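Local coordinates for protein vaginolysin (Gardnerella vaginalis, PDB 5IMY) that probably binds cholesterol in host cell membranes and perforates them as a secreted pore-forming toxin of the cholesterol-dependent cytolysin family, at residues T383-G388 / T424-T429; I396-Y401 / R412-E417; K443-T448 / W455-D460. All coordinates share one frame; numbering follows the deposited sequence.

Overall arrangement
All three contacts lie in the C-terminal beta-sandwich domain of this elongated cytolysin. Following the chain, 383-388 comes first, at the end of the long strand 363-389. Next comes 396-401; the chain then turns and 412-417 pairs back with it, closing interaction 2 over ten intervening residues. The chain then returns to 424-429, which closes interaction 1, so the hairpin sits wholly within the larger loop. Interaction 3 follows in series: 443-448 and 455-460 close a six-residue loop between strands 440-443 and 460-464. Interaction 1 belongs to one sheet and interaction 2 to the other, their centres about 22 Å apart. Interaction 3 continues from the second sheet, its centre about 14 Å from that of interaction 1.

Interaction 1: T383-G388 / T424-T429; sequences TLDHRG and TAHFNT
Leu384 and His386 face Thr429 and Phe427 as antiparallel hydrogen-bonded pairs, on strands whose axes come within 4.8 Å with their directions 175° apart. The bond from Leu384 N to Thr429 O, at 2.8 Å, is nearly straight; the return bond from Thr429 N is longer. Between these pairs along the strands, Asp385 and Asn428 form a non-hydrogen-bonded pair whose side chains project from the opposite face, where Asp385 OD1 accepts Asn428 ND2 at 2.9 Å. With CG anti to the backbone N (chi1 -164°), the aspartate carboxylate is brought close to this amide, which donates within its own plane but meets OD1 from above the carboxylate, the planes being 76° apart. His426 NE2 is equally near OD1, yet its angle is too poor for a hydrogen bond. OD2 forms a salt bridge with Arg387 NE, whose hydrogen bond is weak. On the face of Leu384 and His386, Leu384 CD1 lies 4.0 Å from Thr429 CG2 and approaches the Phe427 ring at its edge. The His386 ring carries Ala425 O over one face, while its ND1 bonds to Asn474. Segment 383-388 is thus an inner strand of one sheet of the C-terminal beta sandwich, between 426-433 and 469-475.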
# COMPACT_ATOMS: atom_id res chain seq x y z
N THR A 383 -30.04 0.35 3.32
CA THR A 383 -31.41 -0.07 3.02
C THR A 383 -32.21 1.13 2.54
O THR A 383 -32.21 2.19 3.17
CB THR A 383 -32.06 -0.69 4.27
OG1 THR A 383 -31.47 -1.97 4.53
CG2 THR A 383 -33.57 -0.85 4.09
N LEU A 384 -32.91 0.95 1.42
CA LEU A 384 -33.77 1.98 0.85
C LEU A 384 -35.22 1.50 0.91
O LEU A 384 -35.53 0.41 0.42
CB LEU A 384 -33.39 2.30 -0.59
CG LEU A 384 -31.91 2.42 -0.93
CD1 LEU A 384 -31.73 2.43 -2.44
CD2 LEU A 384 -31.30 3.67 -0.32
N ASP A 385 -36.09 2.31 1.50
CA ASP A 385 -37.52 2.00 1.57
C ASP A 385 -38.29 3.20 1.03
O ASP A 385 -38.30 4.27 1.66
CB ASP A 385 -37.95 1.68 3.01
CG ASP A 385 -39.30 1.00 3.06
OD1 ASP A 385 -39.64 0.26 2.11
OD2 ASP A 385 -40.03 1.20 4.06
N HIS A 386 -38.92 3.03 -0.12
CA HIS A 386 -39.65 4.09 -0.81
C HIS A 386 -41.14 3.77 -0.77
O HIS A 386 -41.62 2.92 -1.53
CB HIS A 386 -39.15 4.24 -2.24
CG HIS A 386 -40.07 5.04 -3.12
ND1 HIS A 386 -40.70 6.19 -2.70
CD2 HIS A 386 -40.46 4.85 -4.40
CE1 HIS A 386 -41.44 6.67 -3.68
NE2 HIS A 386 -41.32 5.87 -4.72
N ARG A 387 -41.87 4.44 0.11
CA ARG A 387 -43.32 4.28 0.21
C ARG A 387 -44.02 5.62 0.03
O ARG A 387 -44.73 6.08 0.92
CB ARG A 387 -43.70 3.63 1.55
CG ARG A 387 -42.59 3.66 2.60
CD ARG A 387 -43.13 3.34 3.99
NE ARG A 387 -42.80 1.98 4.43
CZ ARG A 387 -43.20 1.46 5.58
NH1 ARG A 387 -43.96 2.16 6.41
NH2 ARG A 387 -42.85 0.22 5.90
N GLY A 388 -43.82 6.25 -1.12
CA GLY A 388 -44.36 7.58 -1.36
C GLY A 388 -45.16 7.63 -2.64
O GLY A 388 -44.82 6.99 -3.63
N THR A 424 -41.08 2.93 -8.07
CA THR A 424 -42.51 3.19 -7.97
C THR A 424 -43.12 2.47 -6.77
O THR A 424 -42.52 1.57 -6.18
CB THR A 424 -43.24 2.75 -9.25
OG1 THR A 424 -44.65 2.96 -9.10
CG2 THR A 424 -42.97 1.28 -9.55
N ALA A 425 -44.34 2.88 -6.43
CA ALA A 425 -45.13 2.27 -5.37
C ALA A 425 -44.28 2.01 -4.14
O ALA A 425 -43.77 2.95 -3.52
CB ALA A 425 -45.79 0.98 -5.87
N HIS A 426 -44.11 0.74 -3.76
CA HIS A 426 -43.24 0.36 -2.65
C HIS A 426 -42.03 -0.35 -3.23
O HIS A 426 -42.15 -1.43 -3.82
CB HIS A 426 -43.97 -0.53 -1.65
CG HIS A 426 -43.22 -0.72 -0.36
ND1 HIS A 426 -42.25 -1.68 -0.20
CD2 HIS A 426 -43.28 -0.05 0.81
CE1 HIS A 426 -41.75 -1.60 1.02
NE2 HIS A 426 -42.36 -0.62 1.66
N PHE A 427 -40.86 0.27 -3.07
CA PHE A 427 -39.59 -0.29 -3.52
C PHE A 427 -38.69 -0.44 -2.31
O PHE A 427 -38.46 0.52 -1.58
CB PHE A 427 -38.94 0.61 -4.57
CG PHE A 427 -37.53 0.22 -4.92
CD1 PHE A 427 -37.27 -0.72 -5.91
CD2 PHE A 427 -36.46 0.80 -4.25
CE1 PHE A 427 -35.97 -1.07 -6.22
CE2 PHE A 427 -35.16 0.45 -4.56
CZ PHE A 427 -34.92 -0.48 -5.55
N ASN A 428 -38.19 -1.66 -2.09
CA ASN A 428 -37.33 -1.96 -0.95
C ASN A 428 -36.13 -2.75 -1.42
O ASN A 428 -36.25 -3.63 -2.28
CB ASN A 428 -38.09 -2.73 0.13
CG ASN A 428 -37.36 -2.75 1.46
OD1 ASN A 428 -36.62 -3.69 1.76
ND2 ASN A 428 -37.55 -1.70 2.25
N THR A 429 -34.96 -2.44 -0.85
CA THR A 429 -33.74 -3.15 -1.19
C THR A 429 -32.65 -2.75 -0.21
O THR A 429 -32.69 -1.66 0.36
CB THR A 429 -33.28 -2.86 -2.63
OG1 THR A 429 -32.16 -3.68 -2.96
CG2 THR A 429 -32.89 -1.39 -2.79

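Interaction 2: I396-Y401 / R412-E417; sequences IYWDEY and RSRAWE
Trp398 and Arg414 form the centre of this antiparallel hairpin, whose strand axes approach to 4.7 Å at an angle of 149°. Backbone hydrogen bonds set the register. Arg414 N donates to Trp398 O at 2.9 Å, while the reciprocal Trp398 N to Arg414 O bond is weak. Glu400 and Arg412 bond in both directions, and just past the strand Trp416 N reaches Ile396 O in a nearly straight bond of 3.0 Å.

Among ionic contacts, Arg414 NE forms a salt bridge with Glu400 OE1, also 3.0 Å long. The oxygen lies near the guanidinium plane, but it is approached from above the carboxylate plane. The second carboxylate oxygen, OE2, receives a weak bond from Trp398 NE1 at 3.3 Å, so one carboxylate links the arginine to the indole.

The aromatic contact is CH-pi: Arg414 CB stands 3.8 Å from the centroid of the Trp398 five-membered ring, 25° off its normal. This ring position follows from chi1 of 66°, which sets CG between the backbone N and the carbonyl carbon.

Apolar contacts continue past the strand end, where Ile396 CB packs on Trp416 CB at 3.9 Å. On the face opposite Trp398 and Arg414, Tyr397 CD1 lies 4.0 Å from Ala415 CB.

Beyond the hairpin, Arg412 pairs with a strand in the chain of another protein, its NH2 bonding to that backbone, so the sheet continues across the interface. Vaginolysin is among the cytolysins that recognise CD59, consistent with this hairpin taking part in receptor recognition. Within the hairpin Arg414 is gripped at NE by Glu400 and at CB by the indole, and its NH1 has a long, weak ion pair with an acidic side chain of the other protein's chain; Glu400 probably offsets part of its positive charge.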
# COMPACT_ATOMS: atom_id res chain seq x y z
N ILE A 396 -26.32 7.22 -6.01
CA ILE A 396 -25.44 6.81 -4.94
C ILE A 396 -24.05 6.58 -5.53
O ILE A 396 -23.90 5.80 -6.47
CB ILE A 396 -25.95 5.54 -4.23
CG1 ILE A 396 -27.28 5.85 -3.53
CG2 ILE A 396 -24.92 5.02 -3.22
CD1 ILE A 396 -27.99 4.63 -2.97
N TYR A 397 -23.05 7.25 -4.97
CA TYR A 397 -21.66 7.10 -5.39
C TYR A 397 -20.78 6.92 -4.16
O TYR A 397 -21.14 7.28 -3.04
CB TYR A 397 -21.18 8.32 -6.19
CG TYR A 397 -22.15 8.82 -7.23
CD1 TYR A 397 -22.00 8.47 -8.57
CD2 TYR A 397 -23.21 9.64 -6.89
CE1 TYR A 397 -22.88 8.93 -9.53
CE2 TYR A 397 -24.10 10.10 -7.84
CZ TYR A 397 -23.93 9.74 -9.16
OH TYR A 397 -24.81 10.20 -10.10
N TRP A 398 -19.60 6.35 -4.40
CA TRP A 398 -18.60 6.19 -3.35
C TRP A 398 -17.24 6.00 -4.00
O TRP A 398 -17.14 5.72 -5.20
CB TRP A 398 -18.94 5.03 -2.41
CG TRP A 398 -18.88 3.68 -3.07
CD1 TRP A 398 -17.80 2.85 -3.11
CD2 TRP A 398 -19.93 3.01 -3.77
NE1 TRP A 398 -18.12 1.70 -3.80
CE2 TRP A 398 -19.42 1.78 -4.21
CE3 TRP A 398 -21.26 3.34 -4.06
CZ2 TRP A 398 -20.19 0.86 -4.93
CZ3 TRP A 398 -22.02 2.43 -4.78
CH2 TRP A 398 -21.48 1.21 -5.20
N ASP A 399 -16.19 6.14 -3.19
CA ASP A 399 -14.82 6.09 -3.67
C ASP A 399 -14.13 4.83 -3.16
O ASP A 399 -14.36 4.41 -2.02
CB ASP A 399 -14.04 7.33 -3.22
CG ASP A 399 -14.55 8.60 -3.87
OD1 ASP A 399 -14.88 8.56 -5.07
OD2 ASP A 399 -14.61 9.64 -3.18
N GLU A 400 -13.29 4.25 -4.00
CA GLU A 400 -12.49 3.07 -3.65
C GLU A 400 -11.02 3.47 -3.76
O GLU A 400 -10.48 3.59 -4.86
CB GLU A 400 -12.82 1.89 -4.56
CG GLU A 400 -13.94 1.01 -4.03
CD GLU A 400 -14.57 0.15 -5.11
OE1 GLU A 400 -13.94 -0.06 -6.16
OE2 GLU A 400 -15.71 -0.32 -4.89
N TYR A 401 -10.38 3.67 -2.61
CA TYR A 401 -8.96 3.98 -2.59
C TYR A 401 -8.14 2.71 -2.71
O TYR A 401 -8.59 1.60 -2.40
CB TYR A 401 -8.58 4.72 -1.30
CG TYR A 401 -9.08 6.14 -1.20
CD1 TYR A 401 -9.91 6.68 -2.18
CD2 TYR A 401 -8.70 6.95 -0.14
CE1 TYR A 401 -10.36 7.99 -2.08
CE2 TYR A 401 -9.15 8.26 -0.04
CZ TYR A 401 -9.98 8.77 -1.01
OH TYR A 401 -10.42 10.07 -0.92
N ARG A 412 -10.74 5.15 -7.47
CA ARG A 412 -11.69 4.85 -8.53
C ARG A 412 -13.09 5.03 -7.97
O ARG A 412 -13.47 4.34 -7.01
CB ARG A 412 -11.50 3.42 -9.06
CG ARG A 412 -12.50 3.02 -10.13
CD ARG A 412 -12.36 1.55 -10.52
NE ARG A 412 -11.25 1.32 -11.44
CZ ARG A 412 -10.03 0.92 -11.08
NH1 ARG A 412 -9.73 0.69 -9.81
NH2 ARG A 412 -9.10 0.74 -12.01
N SER A 413 -13.86 5.94 -8.56
CA SER A 413 -15.22 6.17 -8.11
C SER A 413 -16.14 5.07 -8.63
O SER A 413 -15.84 4.37 -9.60
CB SER A 413 -15.73 7.53 -8.58
OG SER A 413 -17.04 7.78 -8.11
N ARG A 414 -17.28 4.92 -7.96
CA ARG A 414 -18.25 3.89 -8.29
C ARG A 414 -19.65 4.50 -8.28
O ARG A 414 -19.88 5.58 -7.74
CB ARG A 414 -18.19 2.72 -7.31
CG ARG A 414 -16.90 1.92 -7.38
CD ARG A 414 -16.99 0.82 -8.43
NE ARG A 414 -15.74 0.08 -8.54
CZ ARG A 414 -15.47 -0.81 -9.49
NH1 ARG A 414 -16.37 -1.07 -10.43
NH2 ARG A 414 -14.30 -1.43 -9.50
N ALA A 415 -20.58 3.77 -8.90
CA ALA A 415 -21.98 4.17 -8.91
C ALA A 415 -22.84 2.93 -8.70
O ALA A 415 -22.58 1.87 -9.27
CB ALA A 415 -22.35 4.85 -10.24
N TRP A 416 -23.86 3.09 -7.86
CA TRP A 416 -24.84 2.02 -7.65
C TRP A 416 -25.47 1.63 -8.98
O TRP A 416 -25.97 2.48 -9.72
CB TRP A 416 -25.90 2.52 -6.66
CG TRP A 416 -27.13 1.67 -6.47
CD1 TRP A 416 -28.42 2.12 -6.37
CD2 TRP A 416 -27.20 0.24 -6.35
NE1 TRP A 416 -29.28 1.06 -6.20
CE2 TRP A 416 -28.56 -0.10 -6.18
CE3 TRP A 416 -26.24 -0.78 -6.36
CZ2 TRP A 416 -28.98 -1.42 -6.03
CZ3 TRP A 416 -26.67 -2.09 -6.22
CH2 TRP A 416 -28.03 -2.39 -6.05
N GLU A 417 -25.42 0.33 -9.30
CA GLU A 417 -25.90 -0.13 -10.60
C GLU A 417 -27.33 0.32 -10.85
O GLU A 417 -27.70 0.65 -11.98
CB GLU A 417 -25.80 -1.66 -10.70
CG GLU A 417 -26.93 -2.45 -10.02
CD GLU A 417 -26.94 -3.91 -10.42
OE1 GLU A 417 -26.11 -4.31 -11.27
OE2 GLU A 417 -27.78 -4.67 -9.89

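Interaction 3: K443-T448 / W455-D460; sequences KLVEKT and WRTVYD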
# COMPACT_ATOMS: atom_id res chain seq x y z
N LYS A 443 -28.52 10.50 -3.00
CA LYS A 443 -29.50 11.50 -3.42
C LYS A 443 -30.74 10.78 -3.94
O LYS A 443 -30.62 9.74 -4.58
CB LYS A 443 -28.91 12.43 -4.50
CG LYS A 443 -29.68 13.73 -4.71
CD LYS A 443 -28.94 14.67 -5.66
CE LYS A 443 -29.42 14.54 -7.09
NZ LYS A 443 -28.49 15.18 -8.07
N LEU A 444 -31.92 11.34 -3.66
CA LEU A 444 -33.18 10.66 -3.93
C LEU A 444 -33.98 11.30 -5.06
O LEU A 444 -34.22 10.64 -6.08
CB LEU A 444 -34.03 10.59 -2.65
CG LEU A 444 -35.43 9.98 -2.75
CD1 LEU A 444 -35.42 8.70 -3.54
CD2 LEU A 444 -36.00 9.72 -1.37
N VAL A 445 -34.42 12.55 -4.91
CA VAL A 445 -35.22 13.27 -5.90
C VAL A 445 -36.49 12.51 -6.27
O VAL A 445 -36.50 11.27 -6.32
CB VAL A 445 -34.40 13.63 -7.15
CG1 VAL A 445 -33.00 14.12 -6.77
CG2 VAL A 445 -34.32 12.49 -8.19
N GLU A 446 -37.57 13.24 -6.55
CA GLU A 446 -38.87 12.67 -6.86
C GLU A 446 -39.49 13.40 -8.04
O GLU A 446 -39.27 14.59 -8.23
CB GLU A 446 -39.83 12.75 -5.66
CG GLU A 446 -40.14 14.17 -5.20
CD GLU A 446 -41.61 14.39 -4.90
OE1 GLU A 446 -42.46 13.70 -5.51
OE2 GLU A 446 -41.91 15.26 -4.05
N LYS A 447 -40.28 12.66 -8.83
CA LYS A 447 -40.94 13.25 -9.99
C LYS A 447 -42.10 14.13 -9.53
O LYS A 447 -43.06 13.64 -8.93
CB LYS A 447 -41.44 12.16 -10.94
CG LYS A 447 -42.06 12.71 -12.23
CD LYS A 447 -42.90 11.66 -12.96
CE LYS A 447 -44.17 11.29 -12.19
NZ LYS A 447 -45.39 11.94 -12.74
N THR A 448 -42.01 15.43 -9.82
CA THR A 448 -43.01 16.40 -9.39
C THR A 448 -43.80 17.00 -10.54
O THR A 448 -44.92 17.48 -10.31
CB THR A 448 -42.33 17.53 -8.60
OG1 THR A 448 -41.94 17.03 -7.31
CG2 THR A 448 -43.24 18.74 -8.41
N TRP A 455 -36.59 17.09 -11.55
CA TRP A 455 -37.03 16.37 -10.36
C TRP A 455 -36.84 17.24 -9.11
O TRP A 455 -36.00 18.14 -9.07
CB TRP A 455 -36.24 15.07 -10.21
CG TRP A 455 -36.91 13.84 -10.76
CD1 TRP A 455 -37.24 12.71 -10.06
CD2 TRP A 455 -37.33 13.61 -12.11
NE1 TRP A 455 -37.83 11.79 -10.89
CE2 TRP A 455 -37.90 12.32 -12.16
CE3 TRP A 455 -37.27 14.36 -13.29
CZ2 TRP A 455 -38.41 11.77 -13.33
CZ3 TRP A 455 -37.79 13.81 -14.45
CH2 TRP A 455 -38.34 12.53 -14.46
N ARG A 456 -37.62 16.94 -8.08
CA ARG A 456 -37.57 17.66 -6.81
C ARG A 456 -36.73 16.87 -5.82
O ARG A 456 -37.03 15.70 -5.54
CB ARG A 456 -38.97 17.89 -6.26
CG ARG A 456 -39.00 18.29 -4.79
CD ARG A 456 -40.40 18.70 -4.37
NE ARG A 456 -40.51 18.88 -2.93
CZ ARG A 456 -41.58 19.37 -2.32
NH1 ARG A 456 -42.65 19.74 -3.02
NH2 ARG A 456 -41.60 19.49 -1.00
N THR A 457 -35.69 17.50 -5.28
CA THR A 457 -34.70 16.80 -4.47
C THR A 457 -35.24 16.55 -3.07
O THR A 457 -35.55 17.49 -2.33
CB THR A 457 -33.40 17.60 -4.40
OG1 THR A 457 -32.86 17.76 -5.71
CG2 THR A 457 -32.38 16.89 -3.51
N VAL A 458 -35.35 15.27 -2.71
CA VAL A 458 -35.53 14.84 -1.33
C VAL A 458 -34.21 14.25 -0.87
O VAL A 458 -33.58 13.47 -1.60
CB VAL A 458 -36.67 13.80 -1.21
CG1 VAL A 458 -37.08 13.63 0.25
CG2 VAL A 458 -37.87 14.19 -2.07
N TYR A 459 -33.76 14.63 0.32
CA TYR A 459 -32.59 14.01 0.93
C TYR A 459 -31.37 14.02 0.01
O TYR A 459 -31.25 13.16 -0.87
CB TYR A 459 -32.92 12.58 1.34
CG TYR A 459 -31.79 11.87 2.05
CD1 TYR A 459 -31.72 11.85 3.44
CD2 TYR A 459 -30.80 11.21 1.34
CE1 TYR A 459 -30.69 11.21 4.09
CE2 TYR A 459 -29.77 10.57 1.98
CZ TYR A 459 -29.72 10.57 3.36
OH TYR A 459 -28.69 9.92 4.00
N ASP A 460 -30.45 14.96 0.22
CA ASP A 460 -29.18 14.99 -0.49
C ASP A 460 -28.07 15.07 0.56
O ASP A 460 -27.93 16.10 1.23
CB ASP A 460 -29.11 16.16 -1.46
CG ASP A 460 -27.89 16.10 -2.37
OD1 ASP A 460 -27.00 15.25 -2.12
OD2 ASP A 460 -27.82 16.90 -3.32
O HOH W 1 -29.70 17.63 -7.18
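Val445 and Trp455 cross at about a right angle at the base of the loop formed by the undecapeptide, the conserved tryptophan-rich motif of cholesterol-dependent cytolysins, here running from Glu446 to Arg456. Val445 CG2 approaches Trp455 CB to 3.8 Å. Lys447 crosses the indole obliquely: its CA lies over one ring face, toward the rim, and its CB is 3.6 Å from NE1. Arg393 makes a cation-pi contact with the same ring.

The Glu446 and Arg456 side chains run side by side and point the same way. Their backbones form both bonds of a hydrogen-bonded antiparallel pair, Glu446 N to Arg456 O at 2.7 Å and Arg456 N to Glu446 O at 2.9 Å. Their charged ends do not join in a salt bridge, since Glu446 OE2 stays 4.0 Å from Arg456 NE and well out of the guanidinium plane. The guanidinium instead donates through NH1 to Leu479 O.

Nearer the sheet, Leu444 and Val458 are also aligned, with CD2 of the leucine 4.1 Å from CB of the valine. Lys443 crosses Asp460 obliquely, touching it through carbon: CD lies 3.4 Å from OD2. A bend at chi3 of 95° turns the lysine's end away from that carboxylate, and NZ donates at 2.9 Å to a water that also has a weak bond to Thr457 OG1.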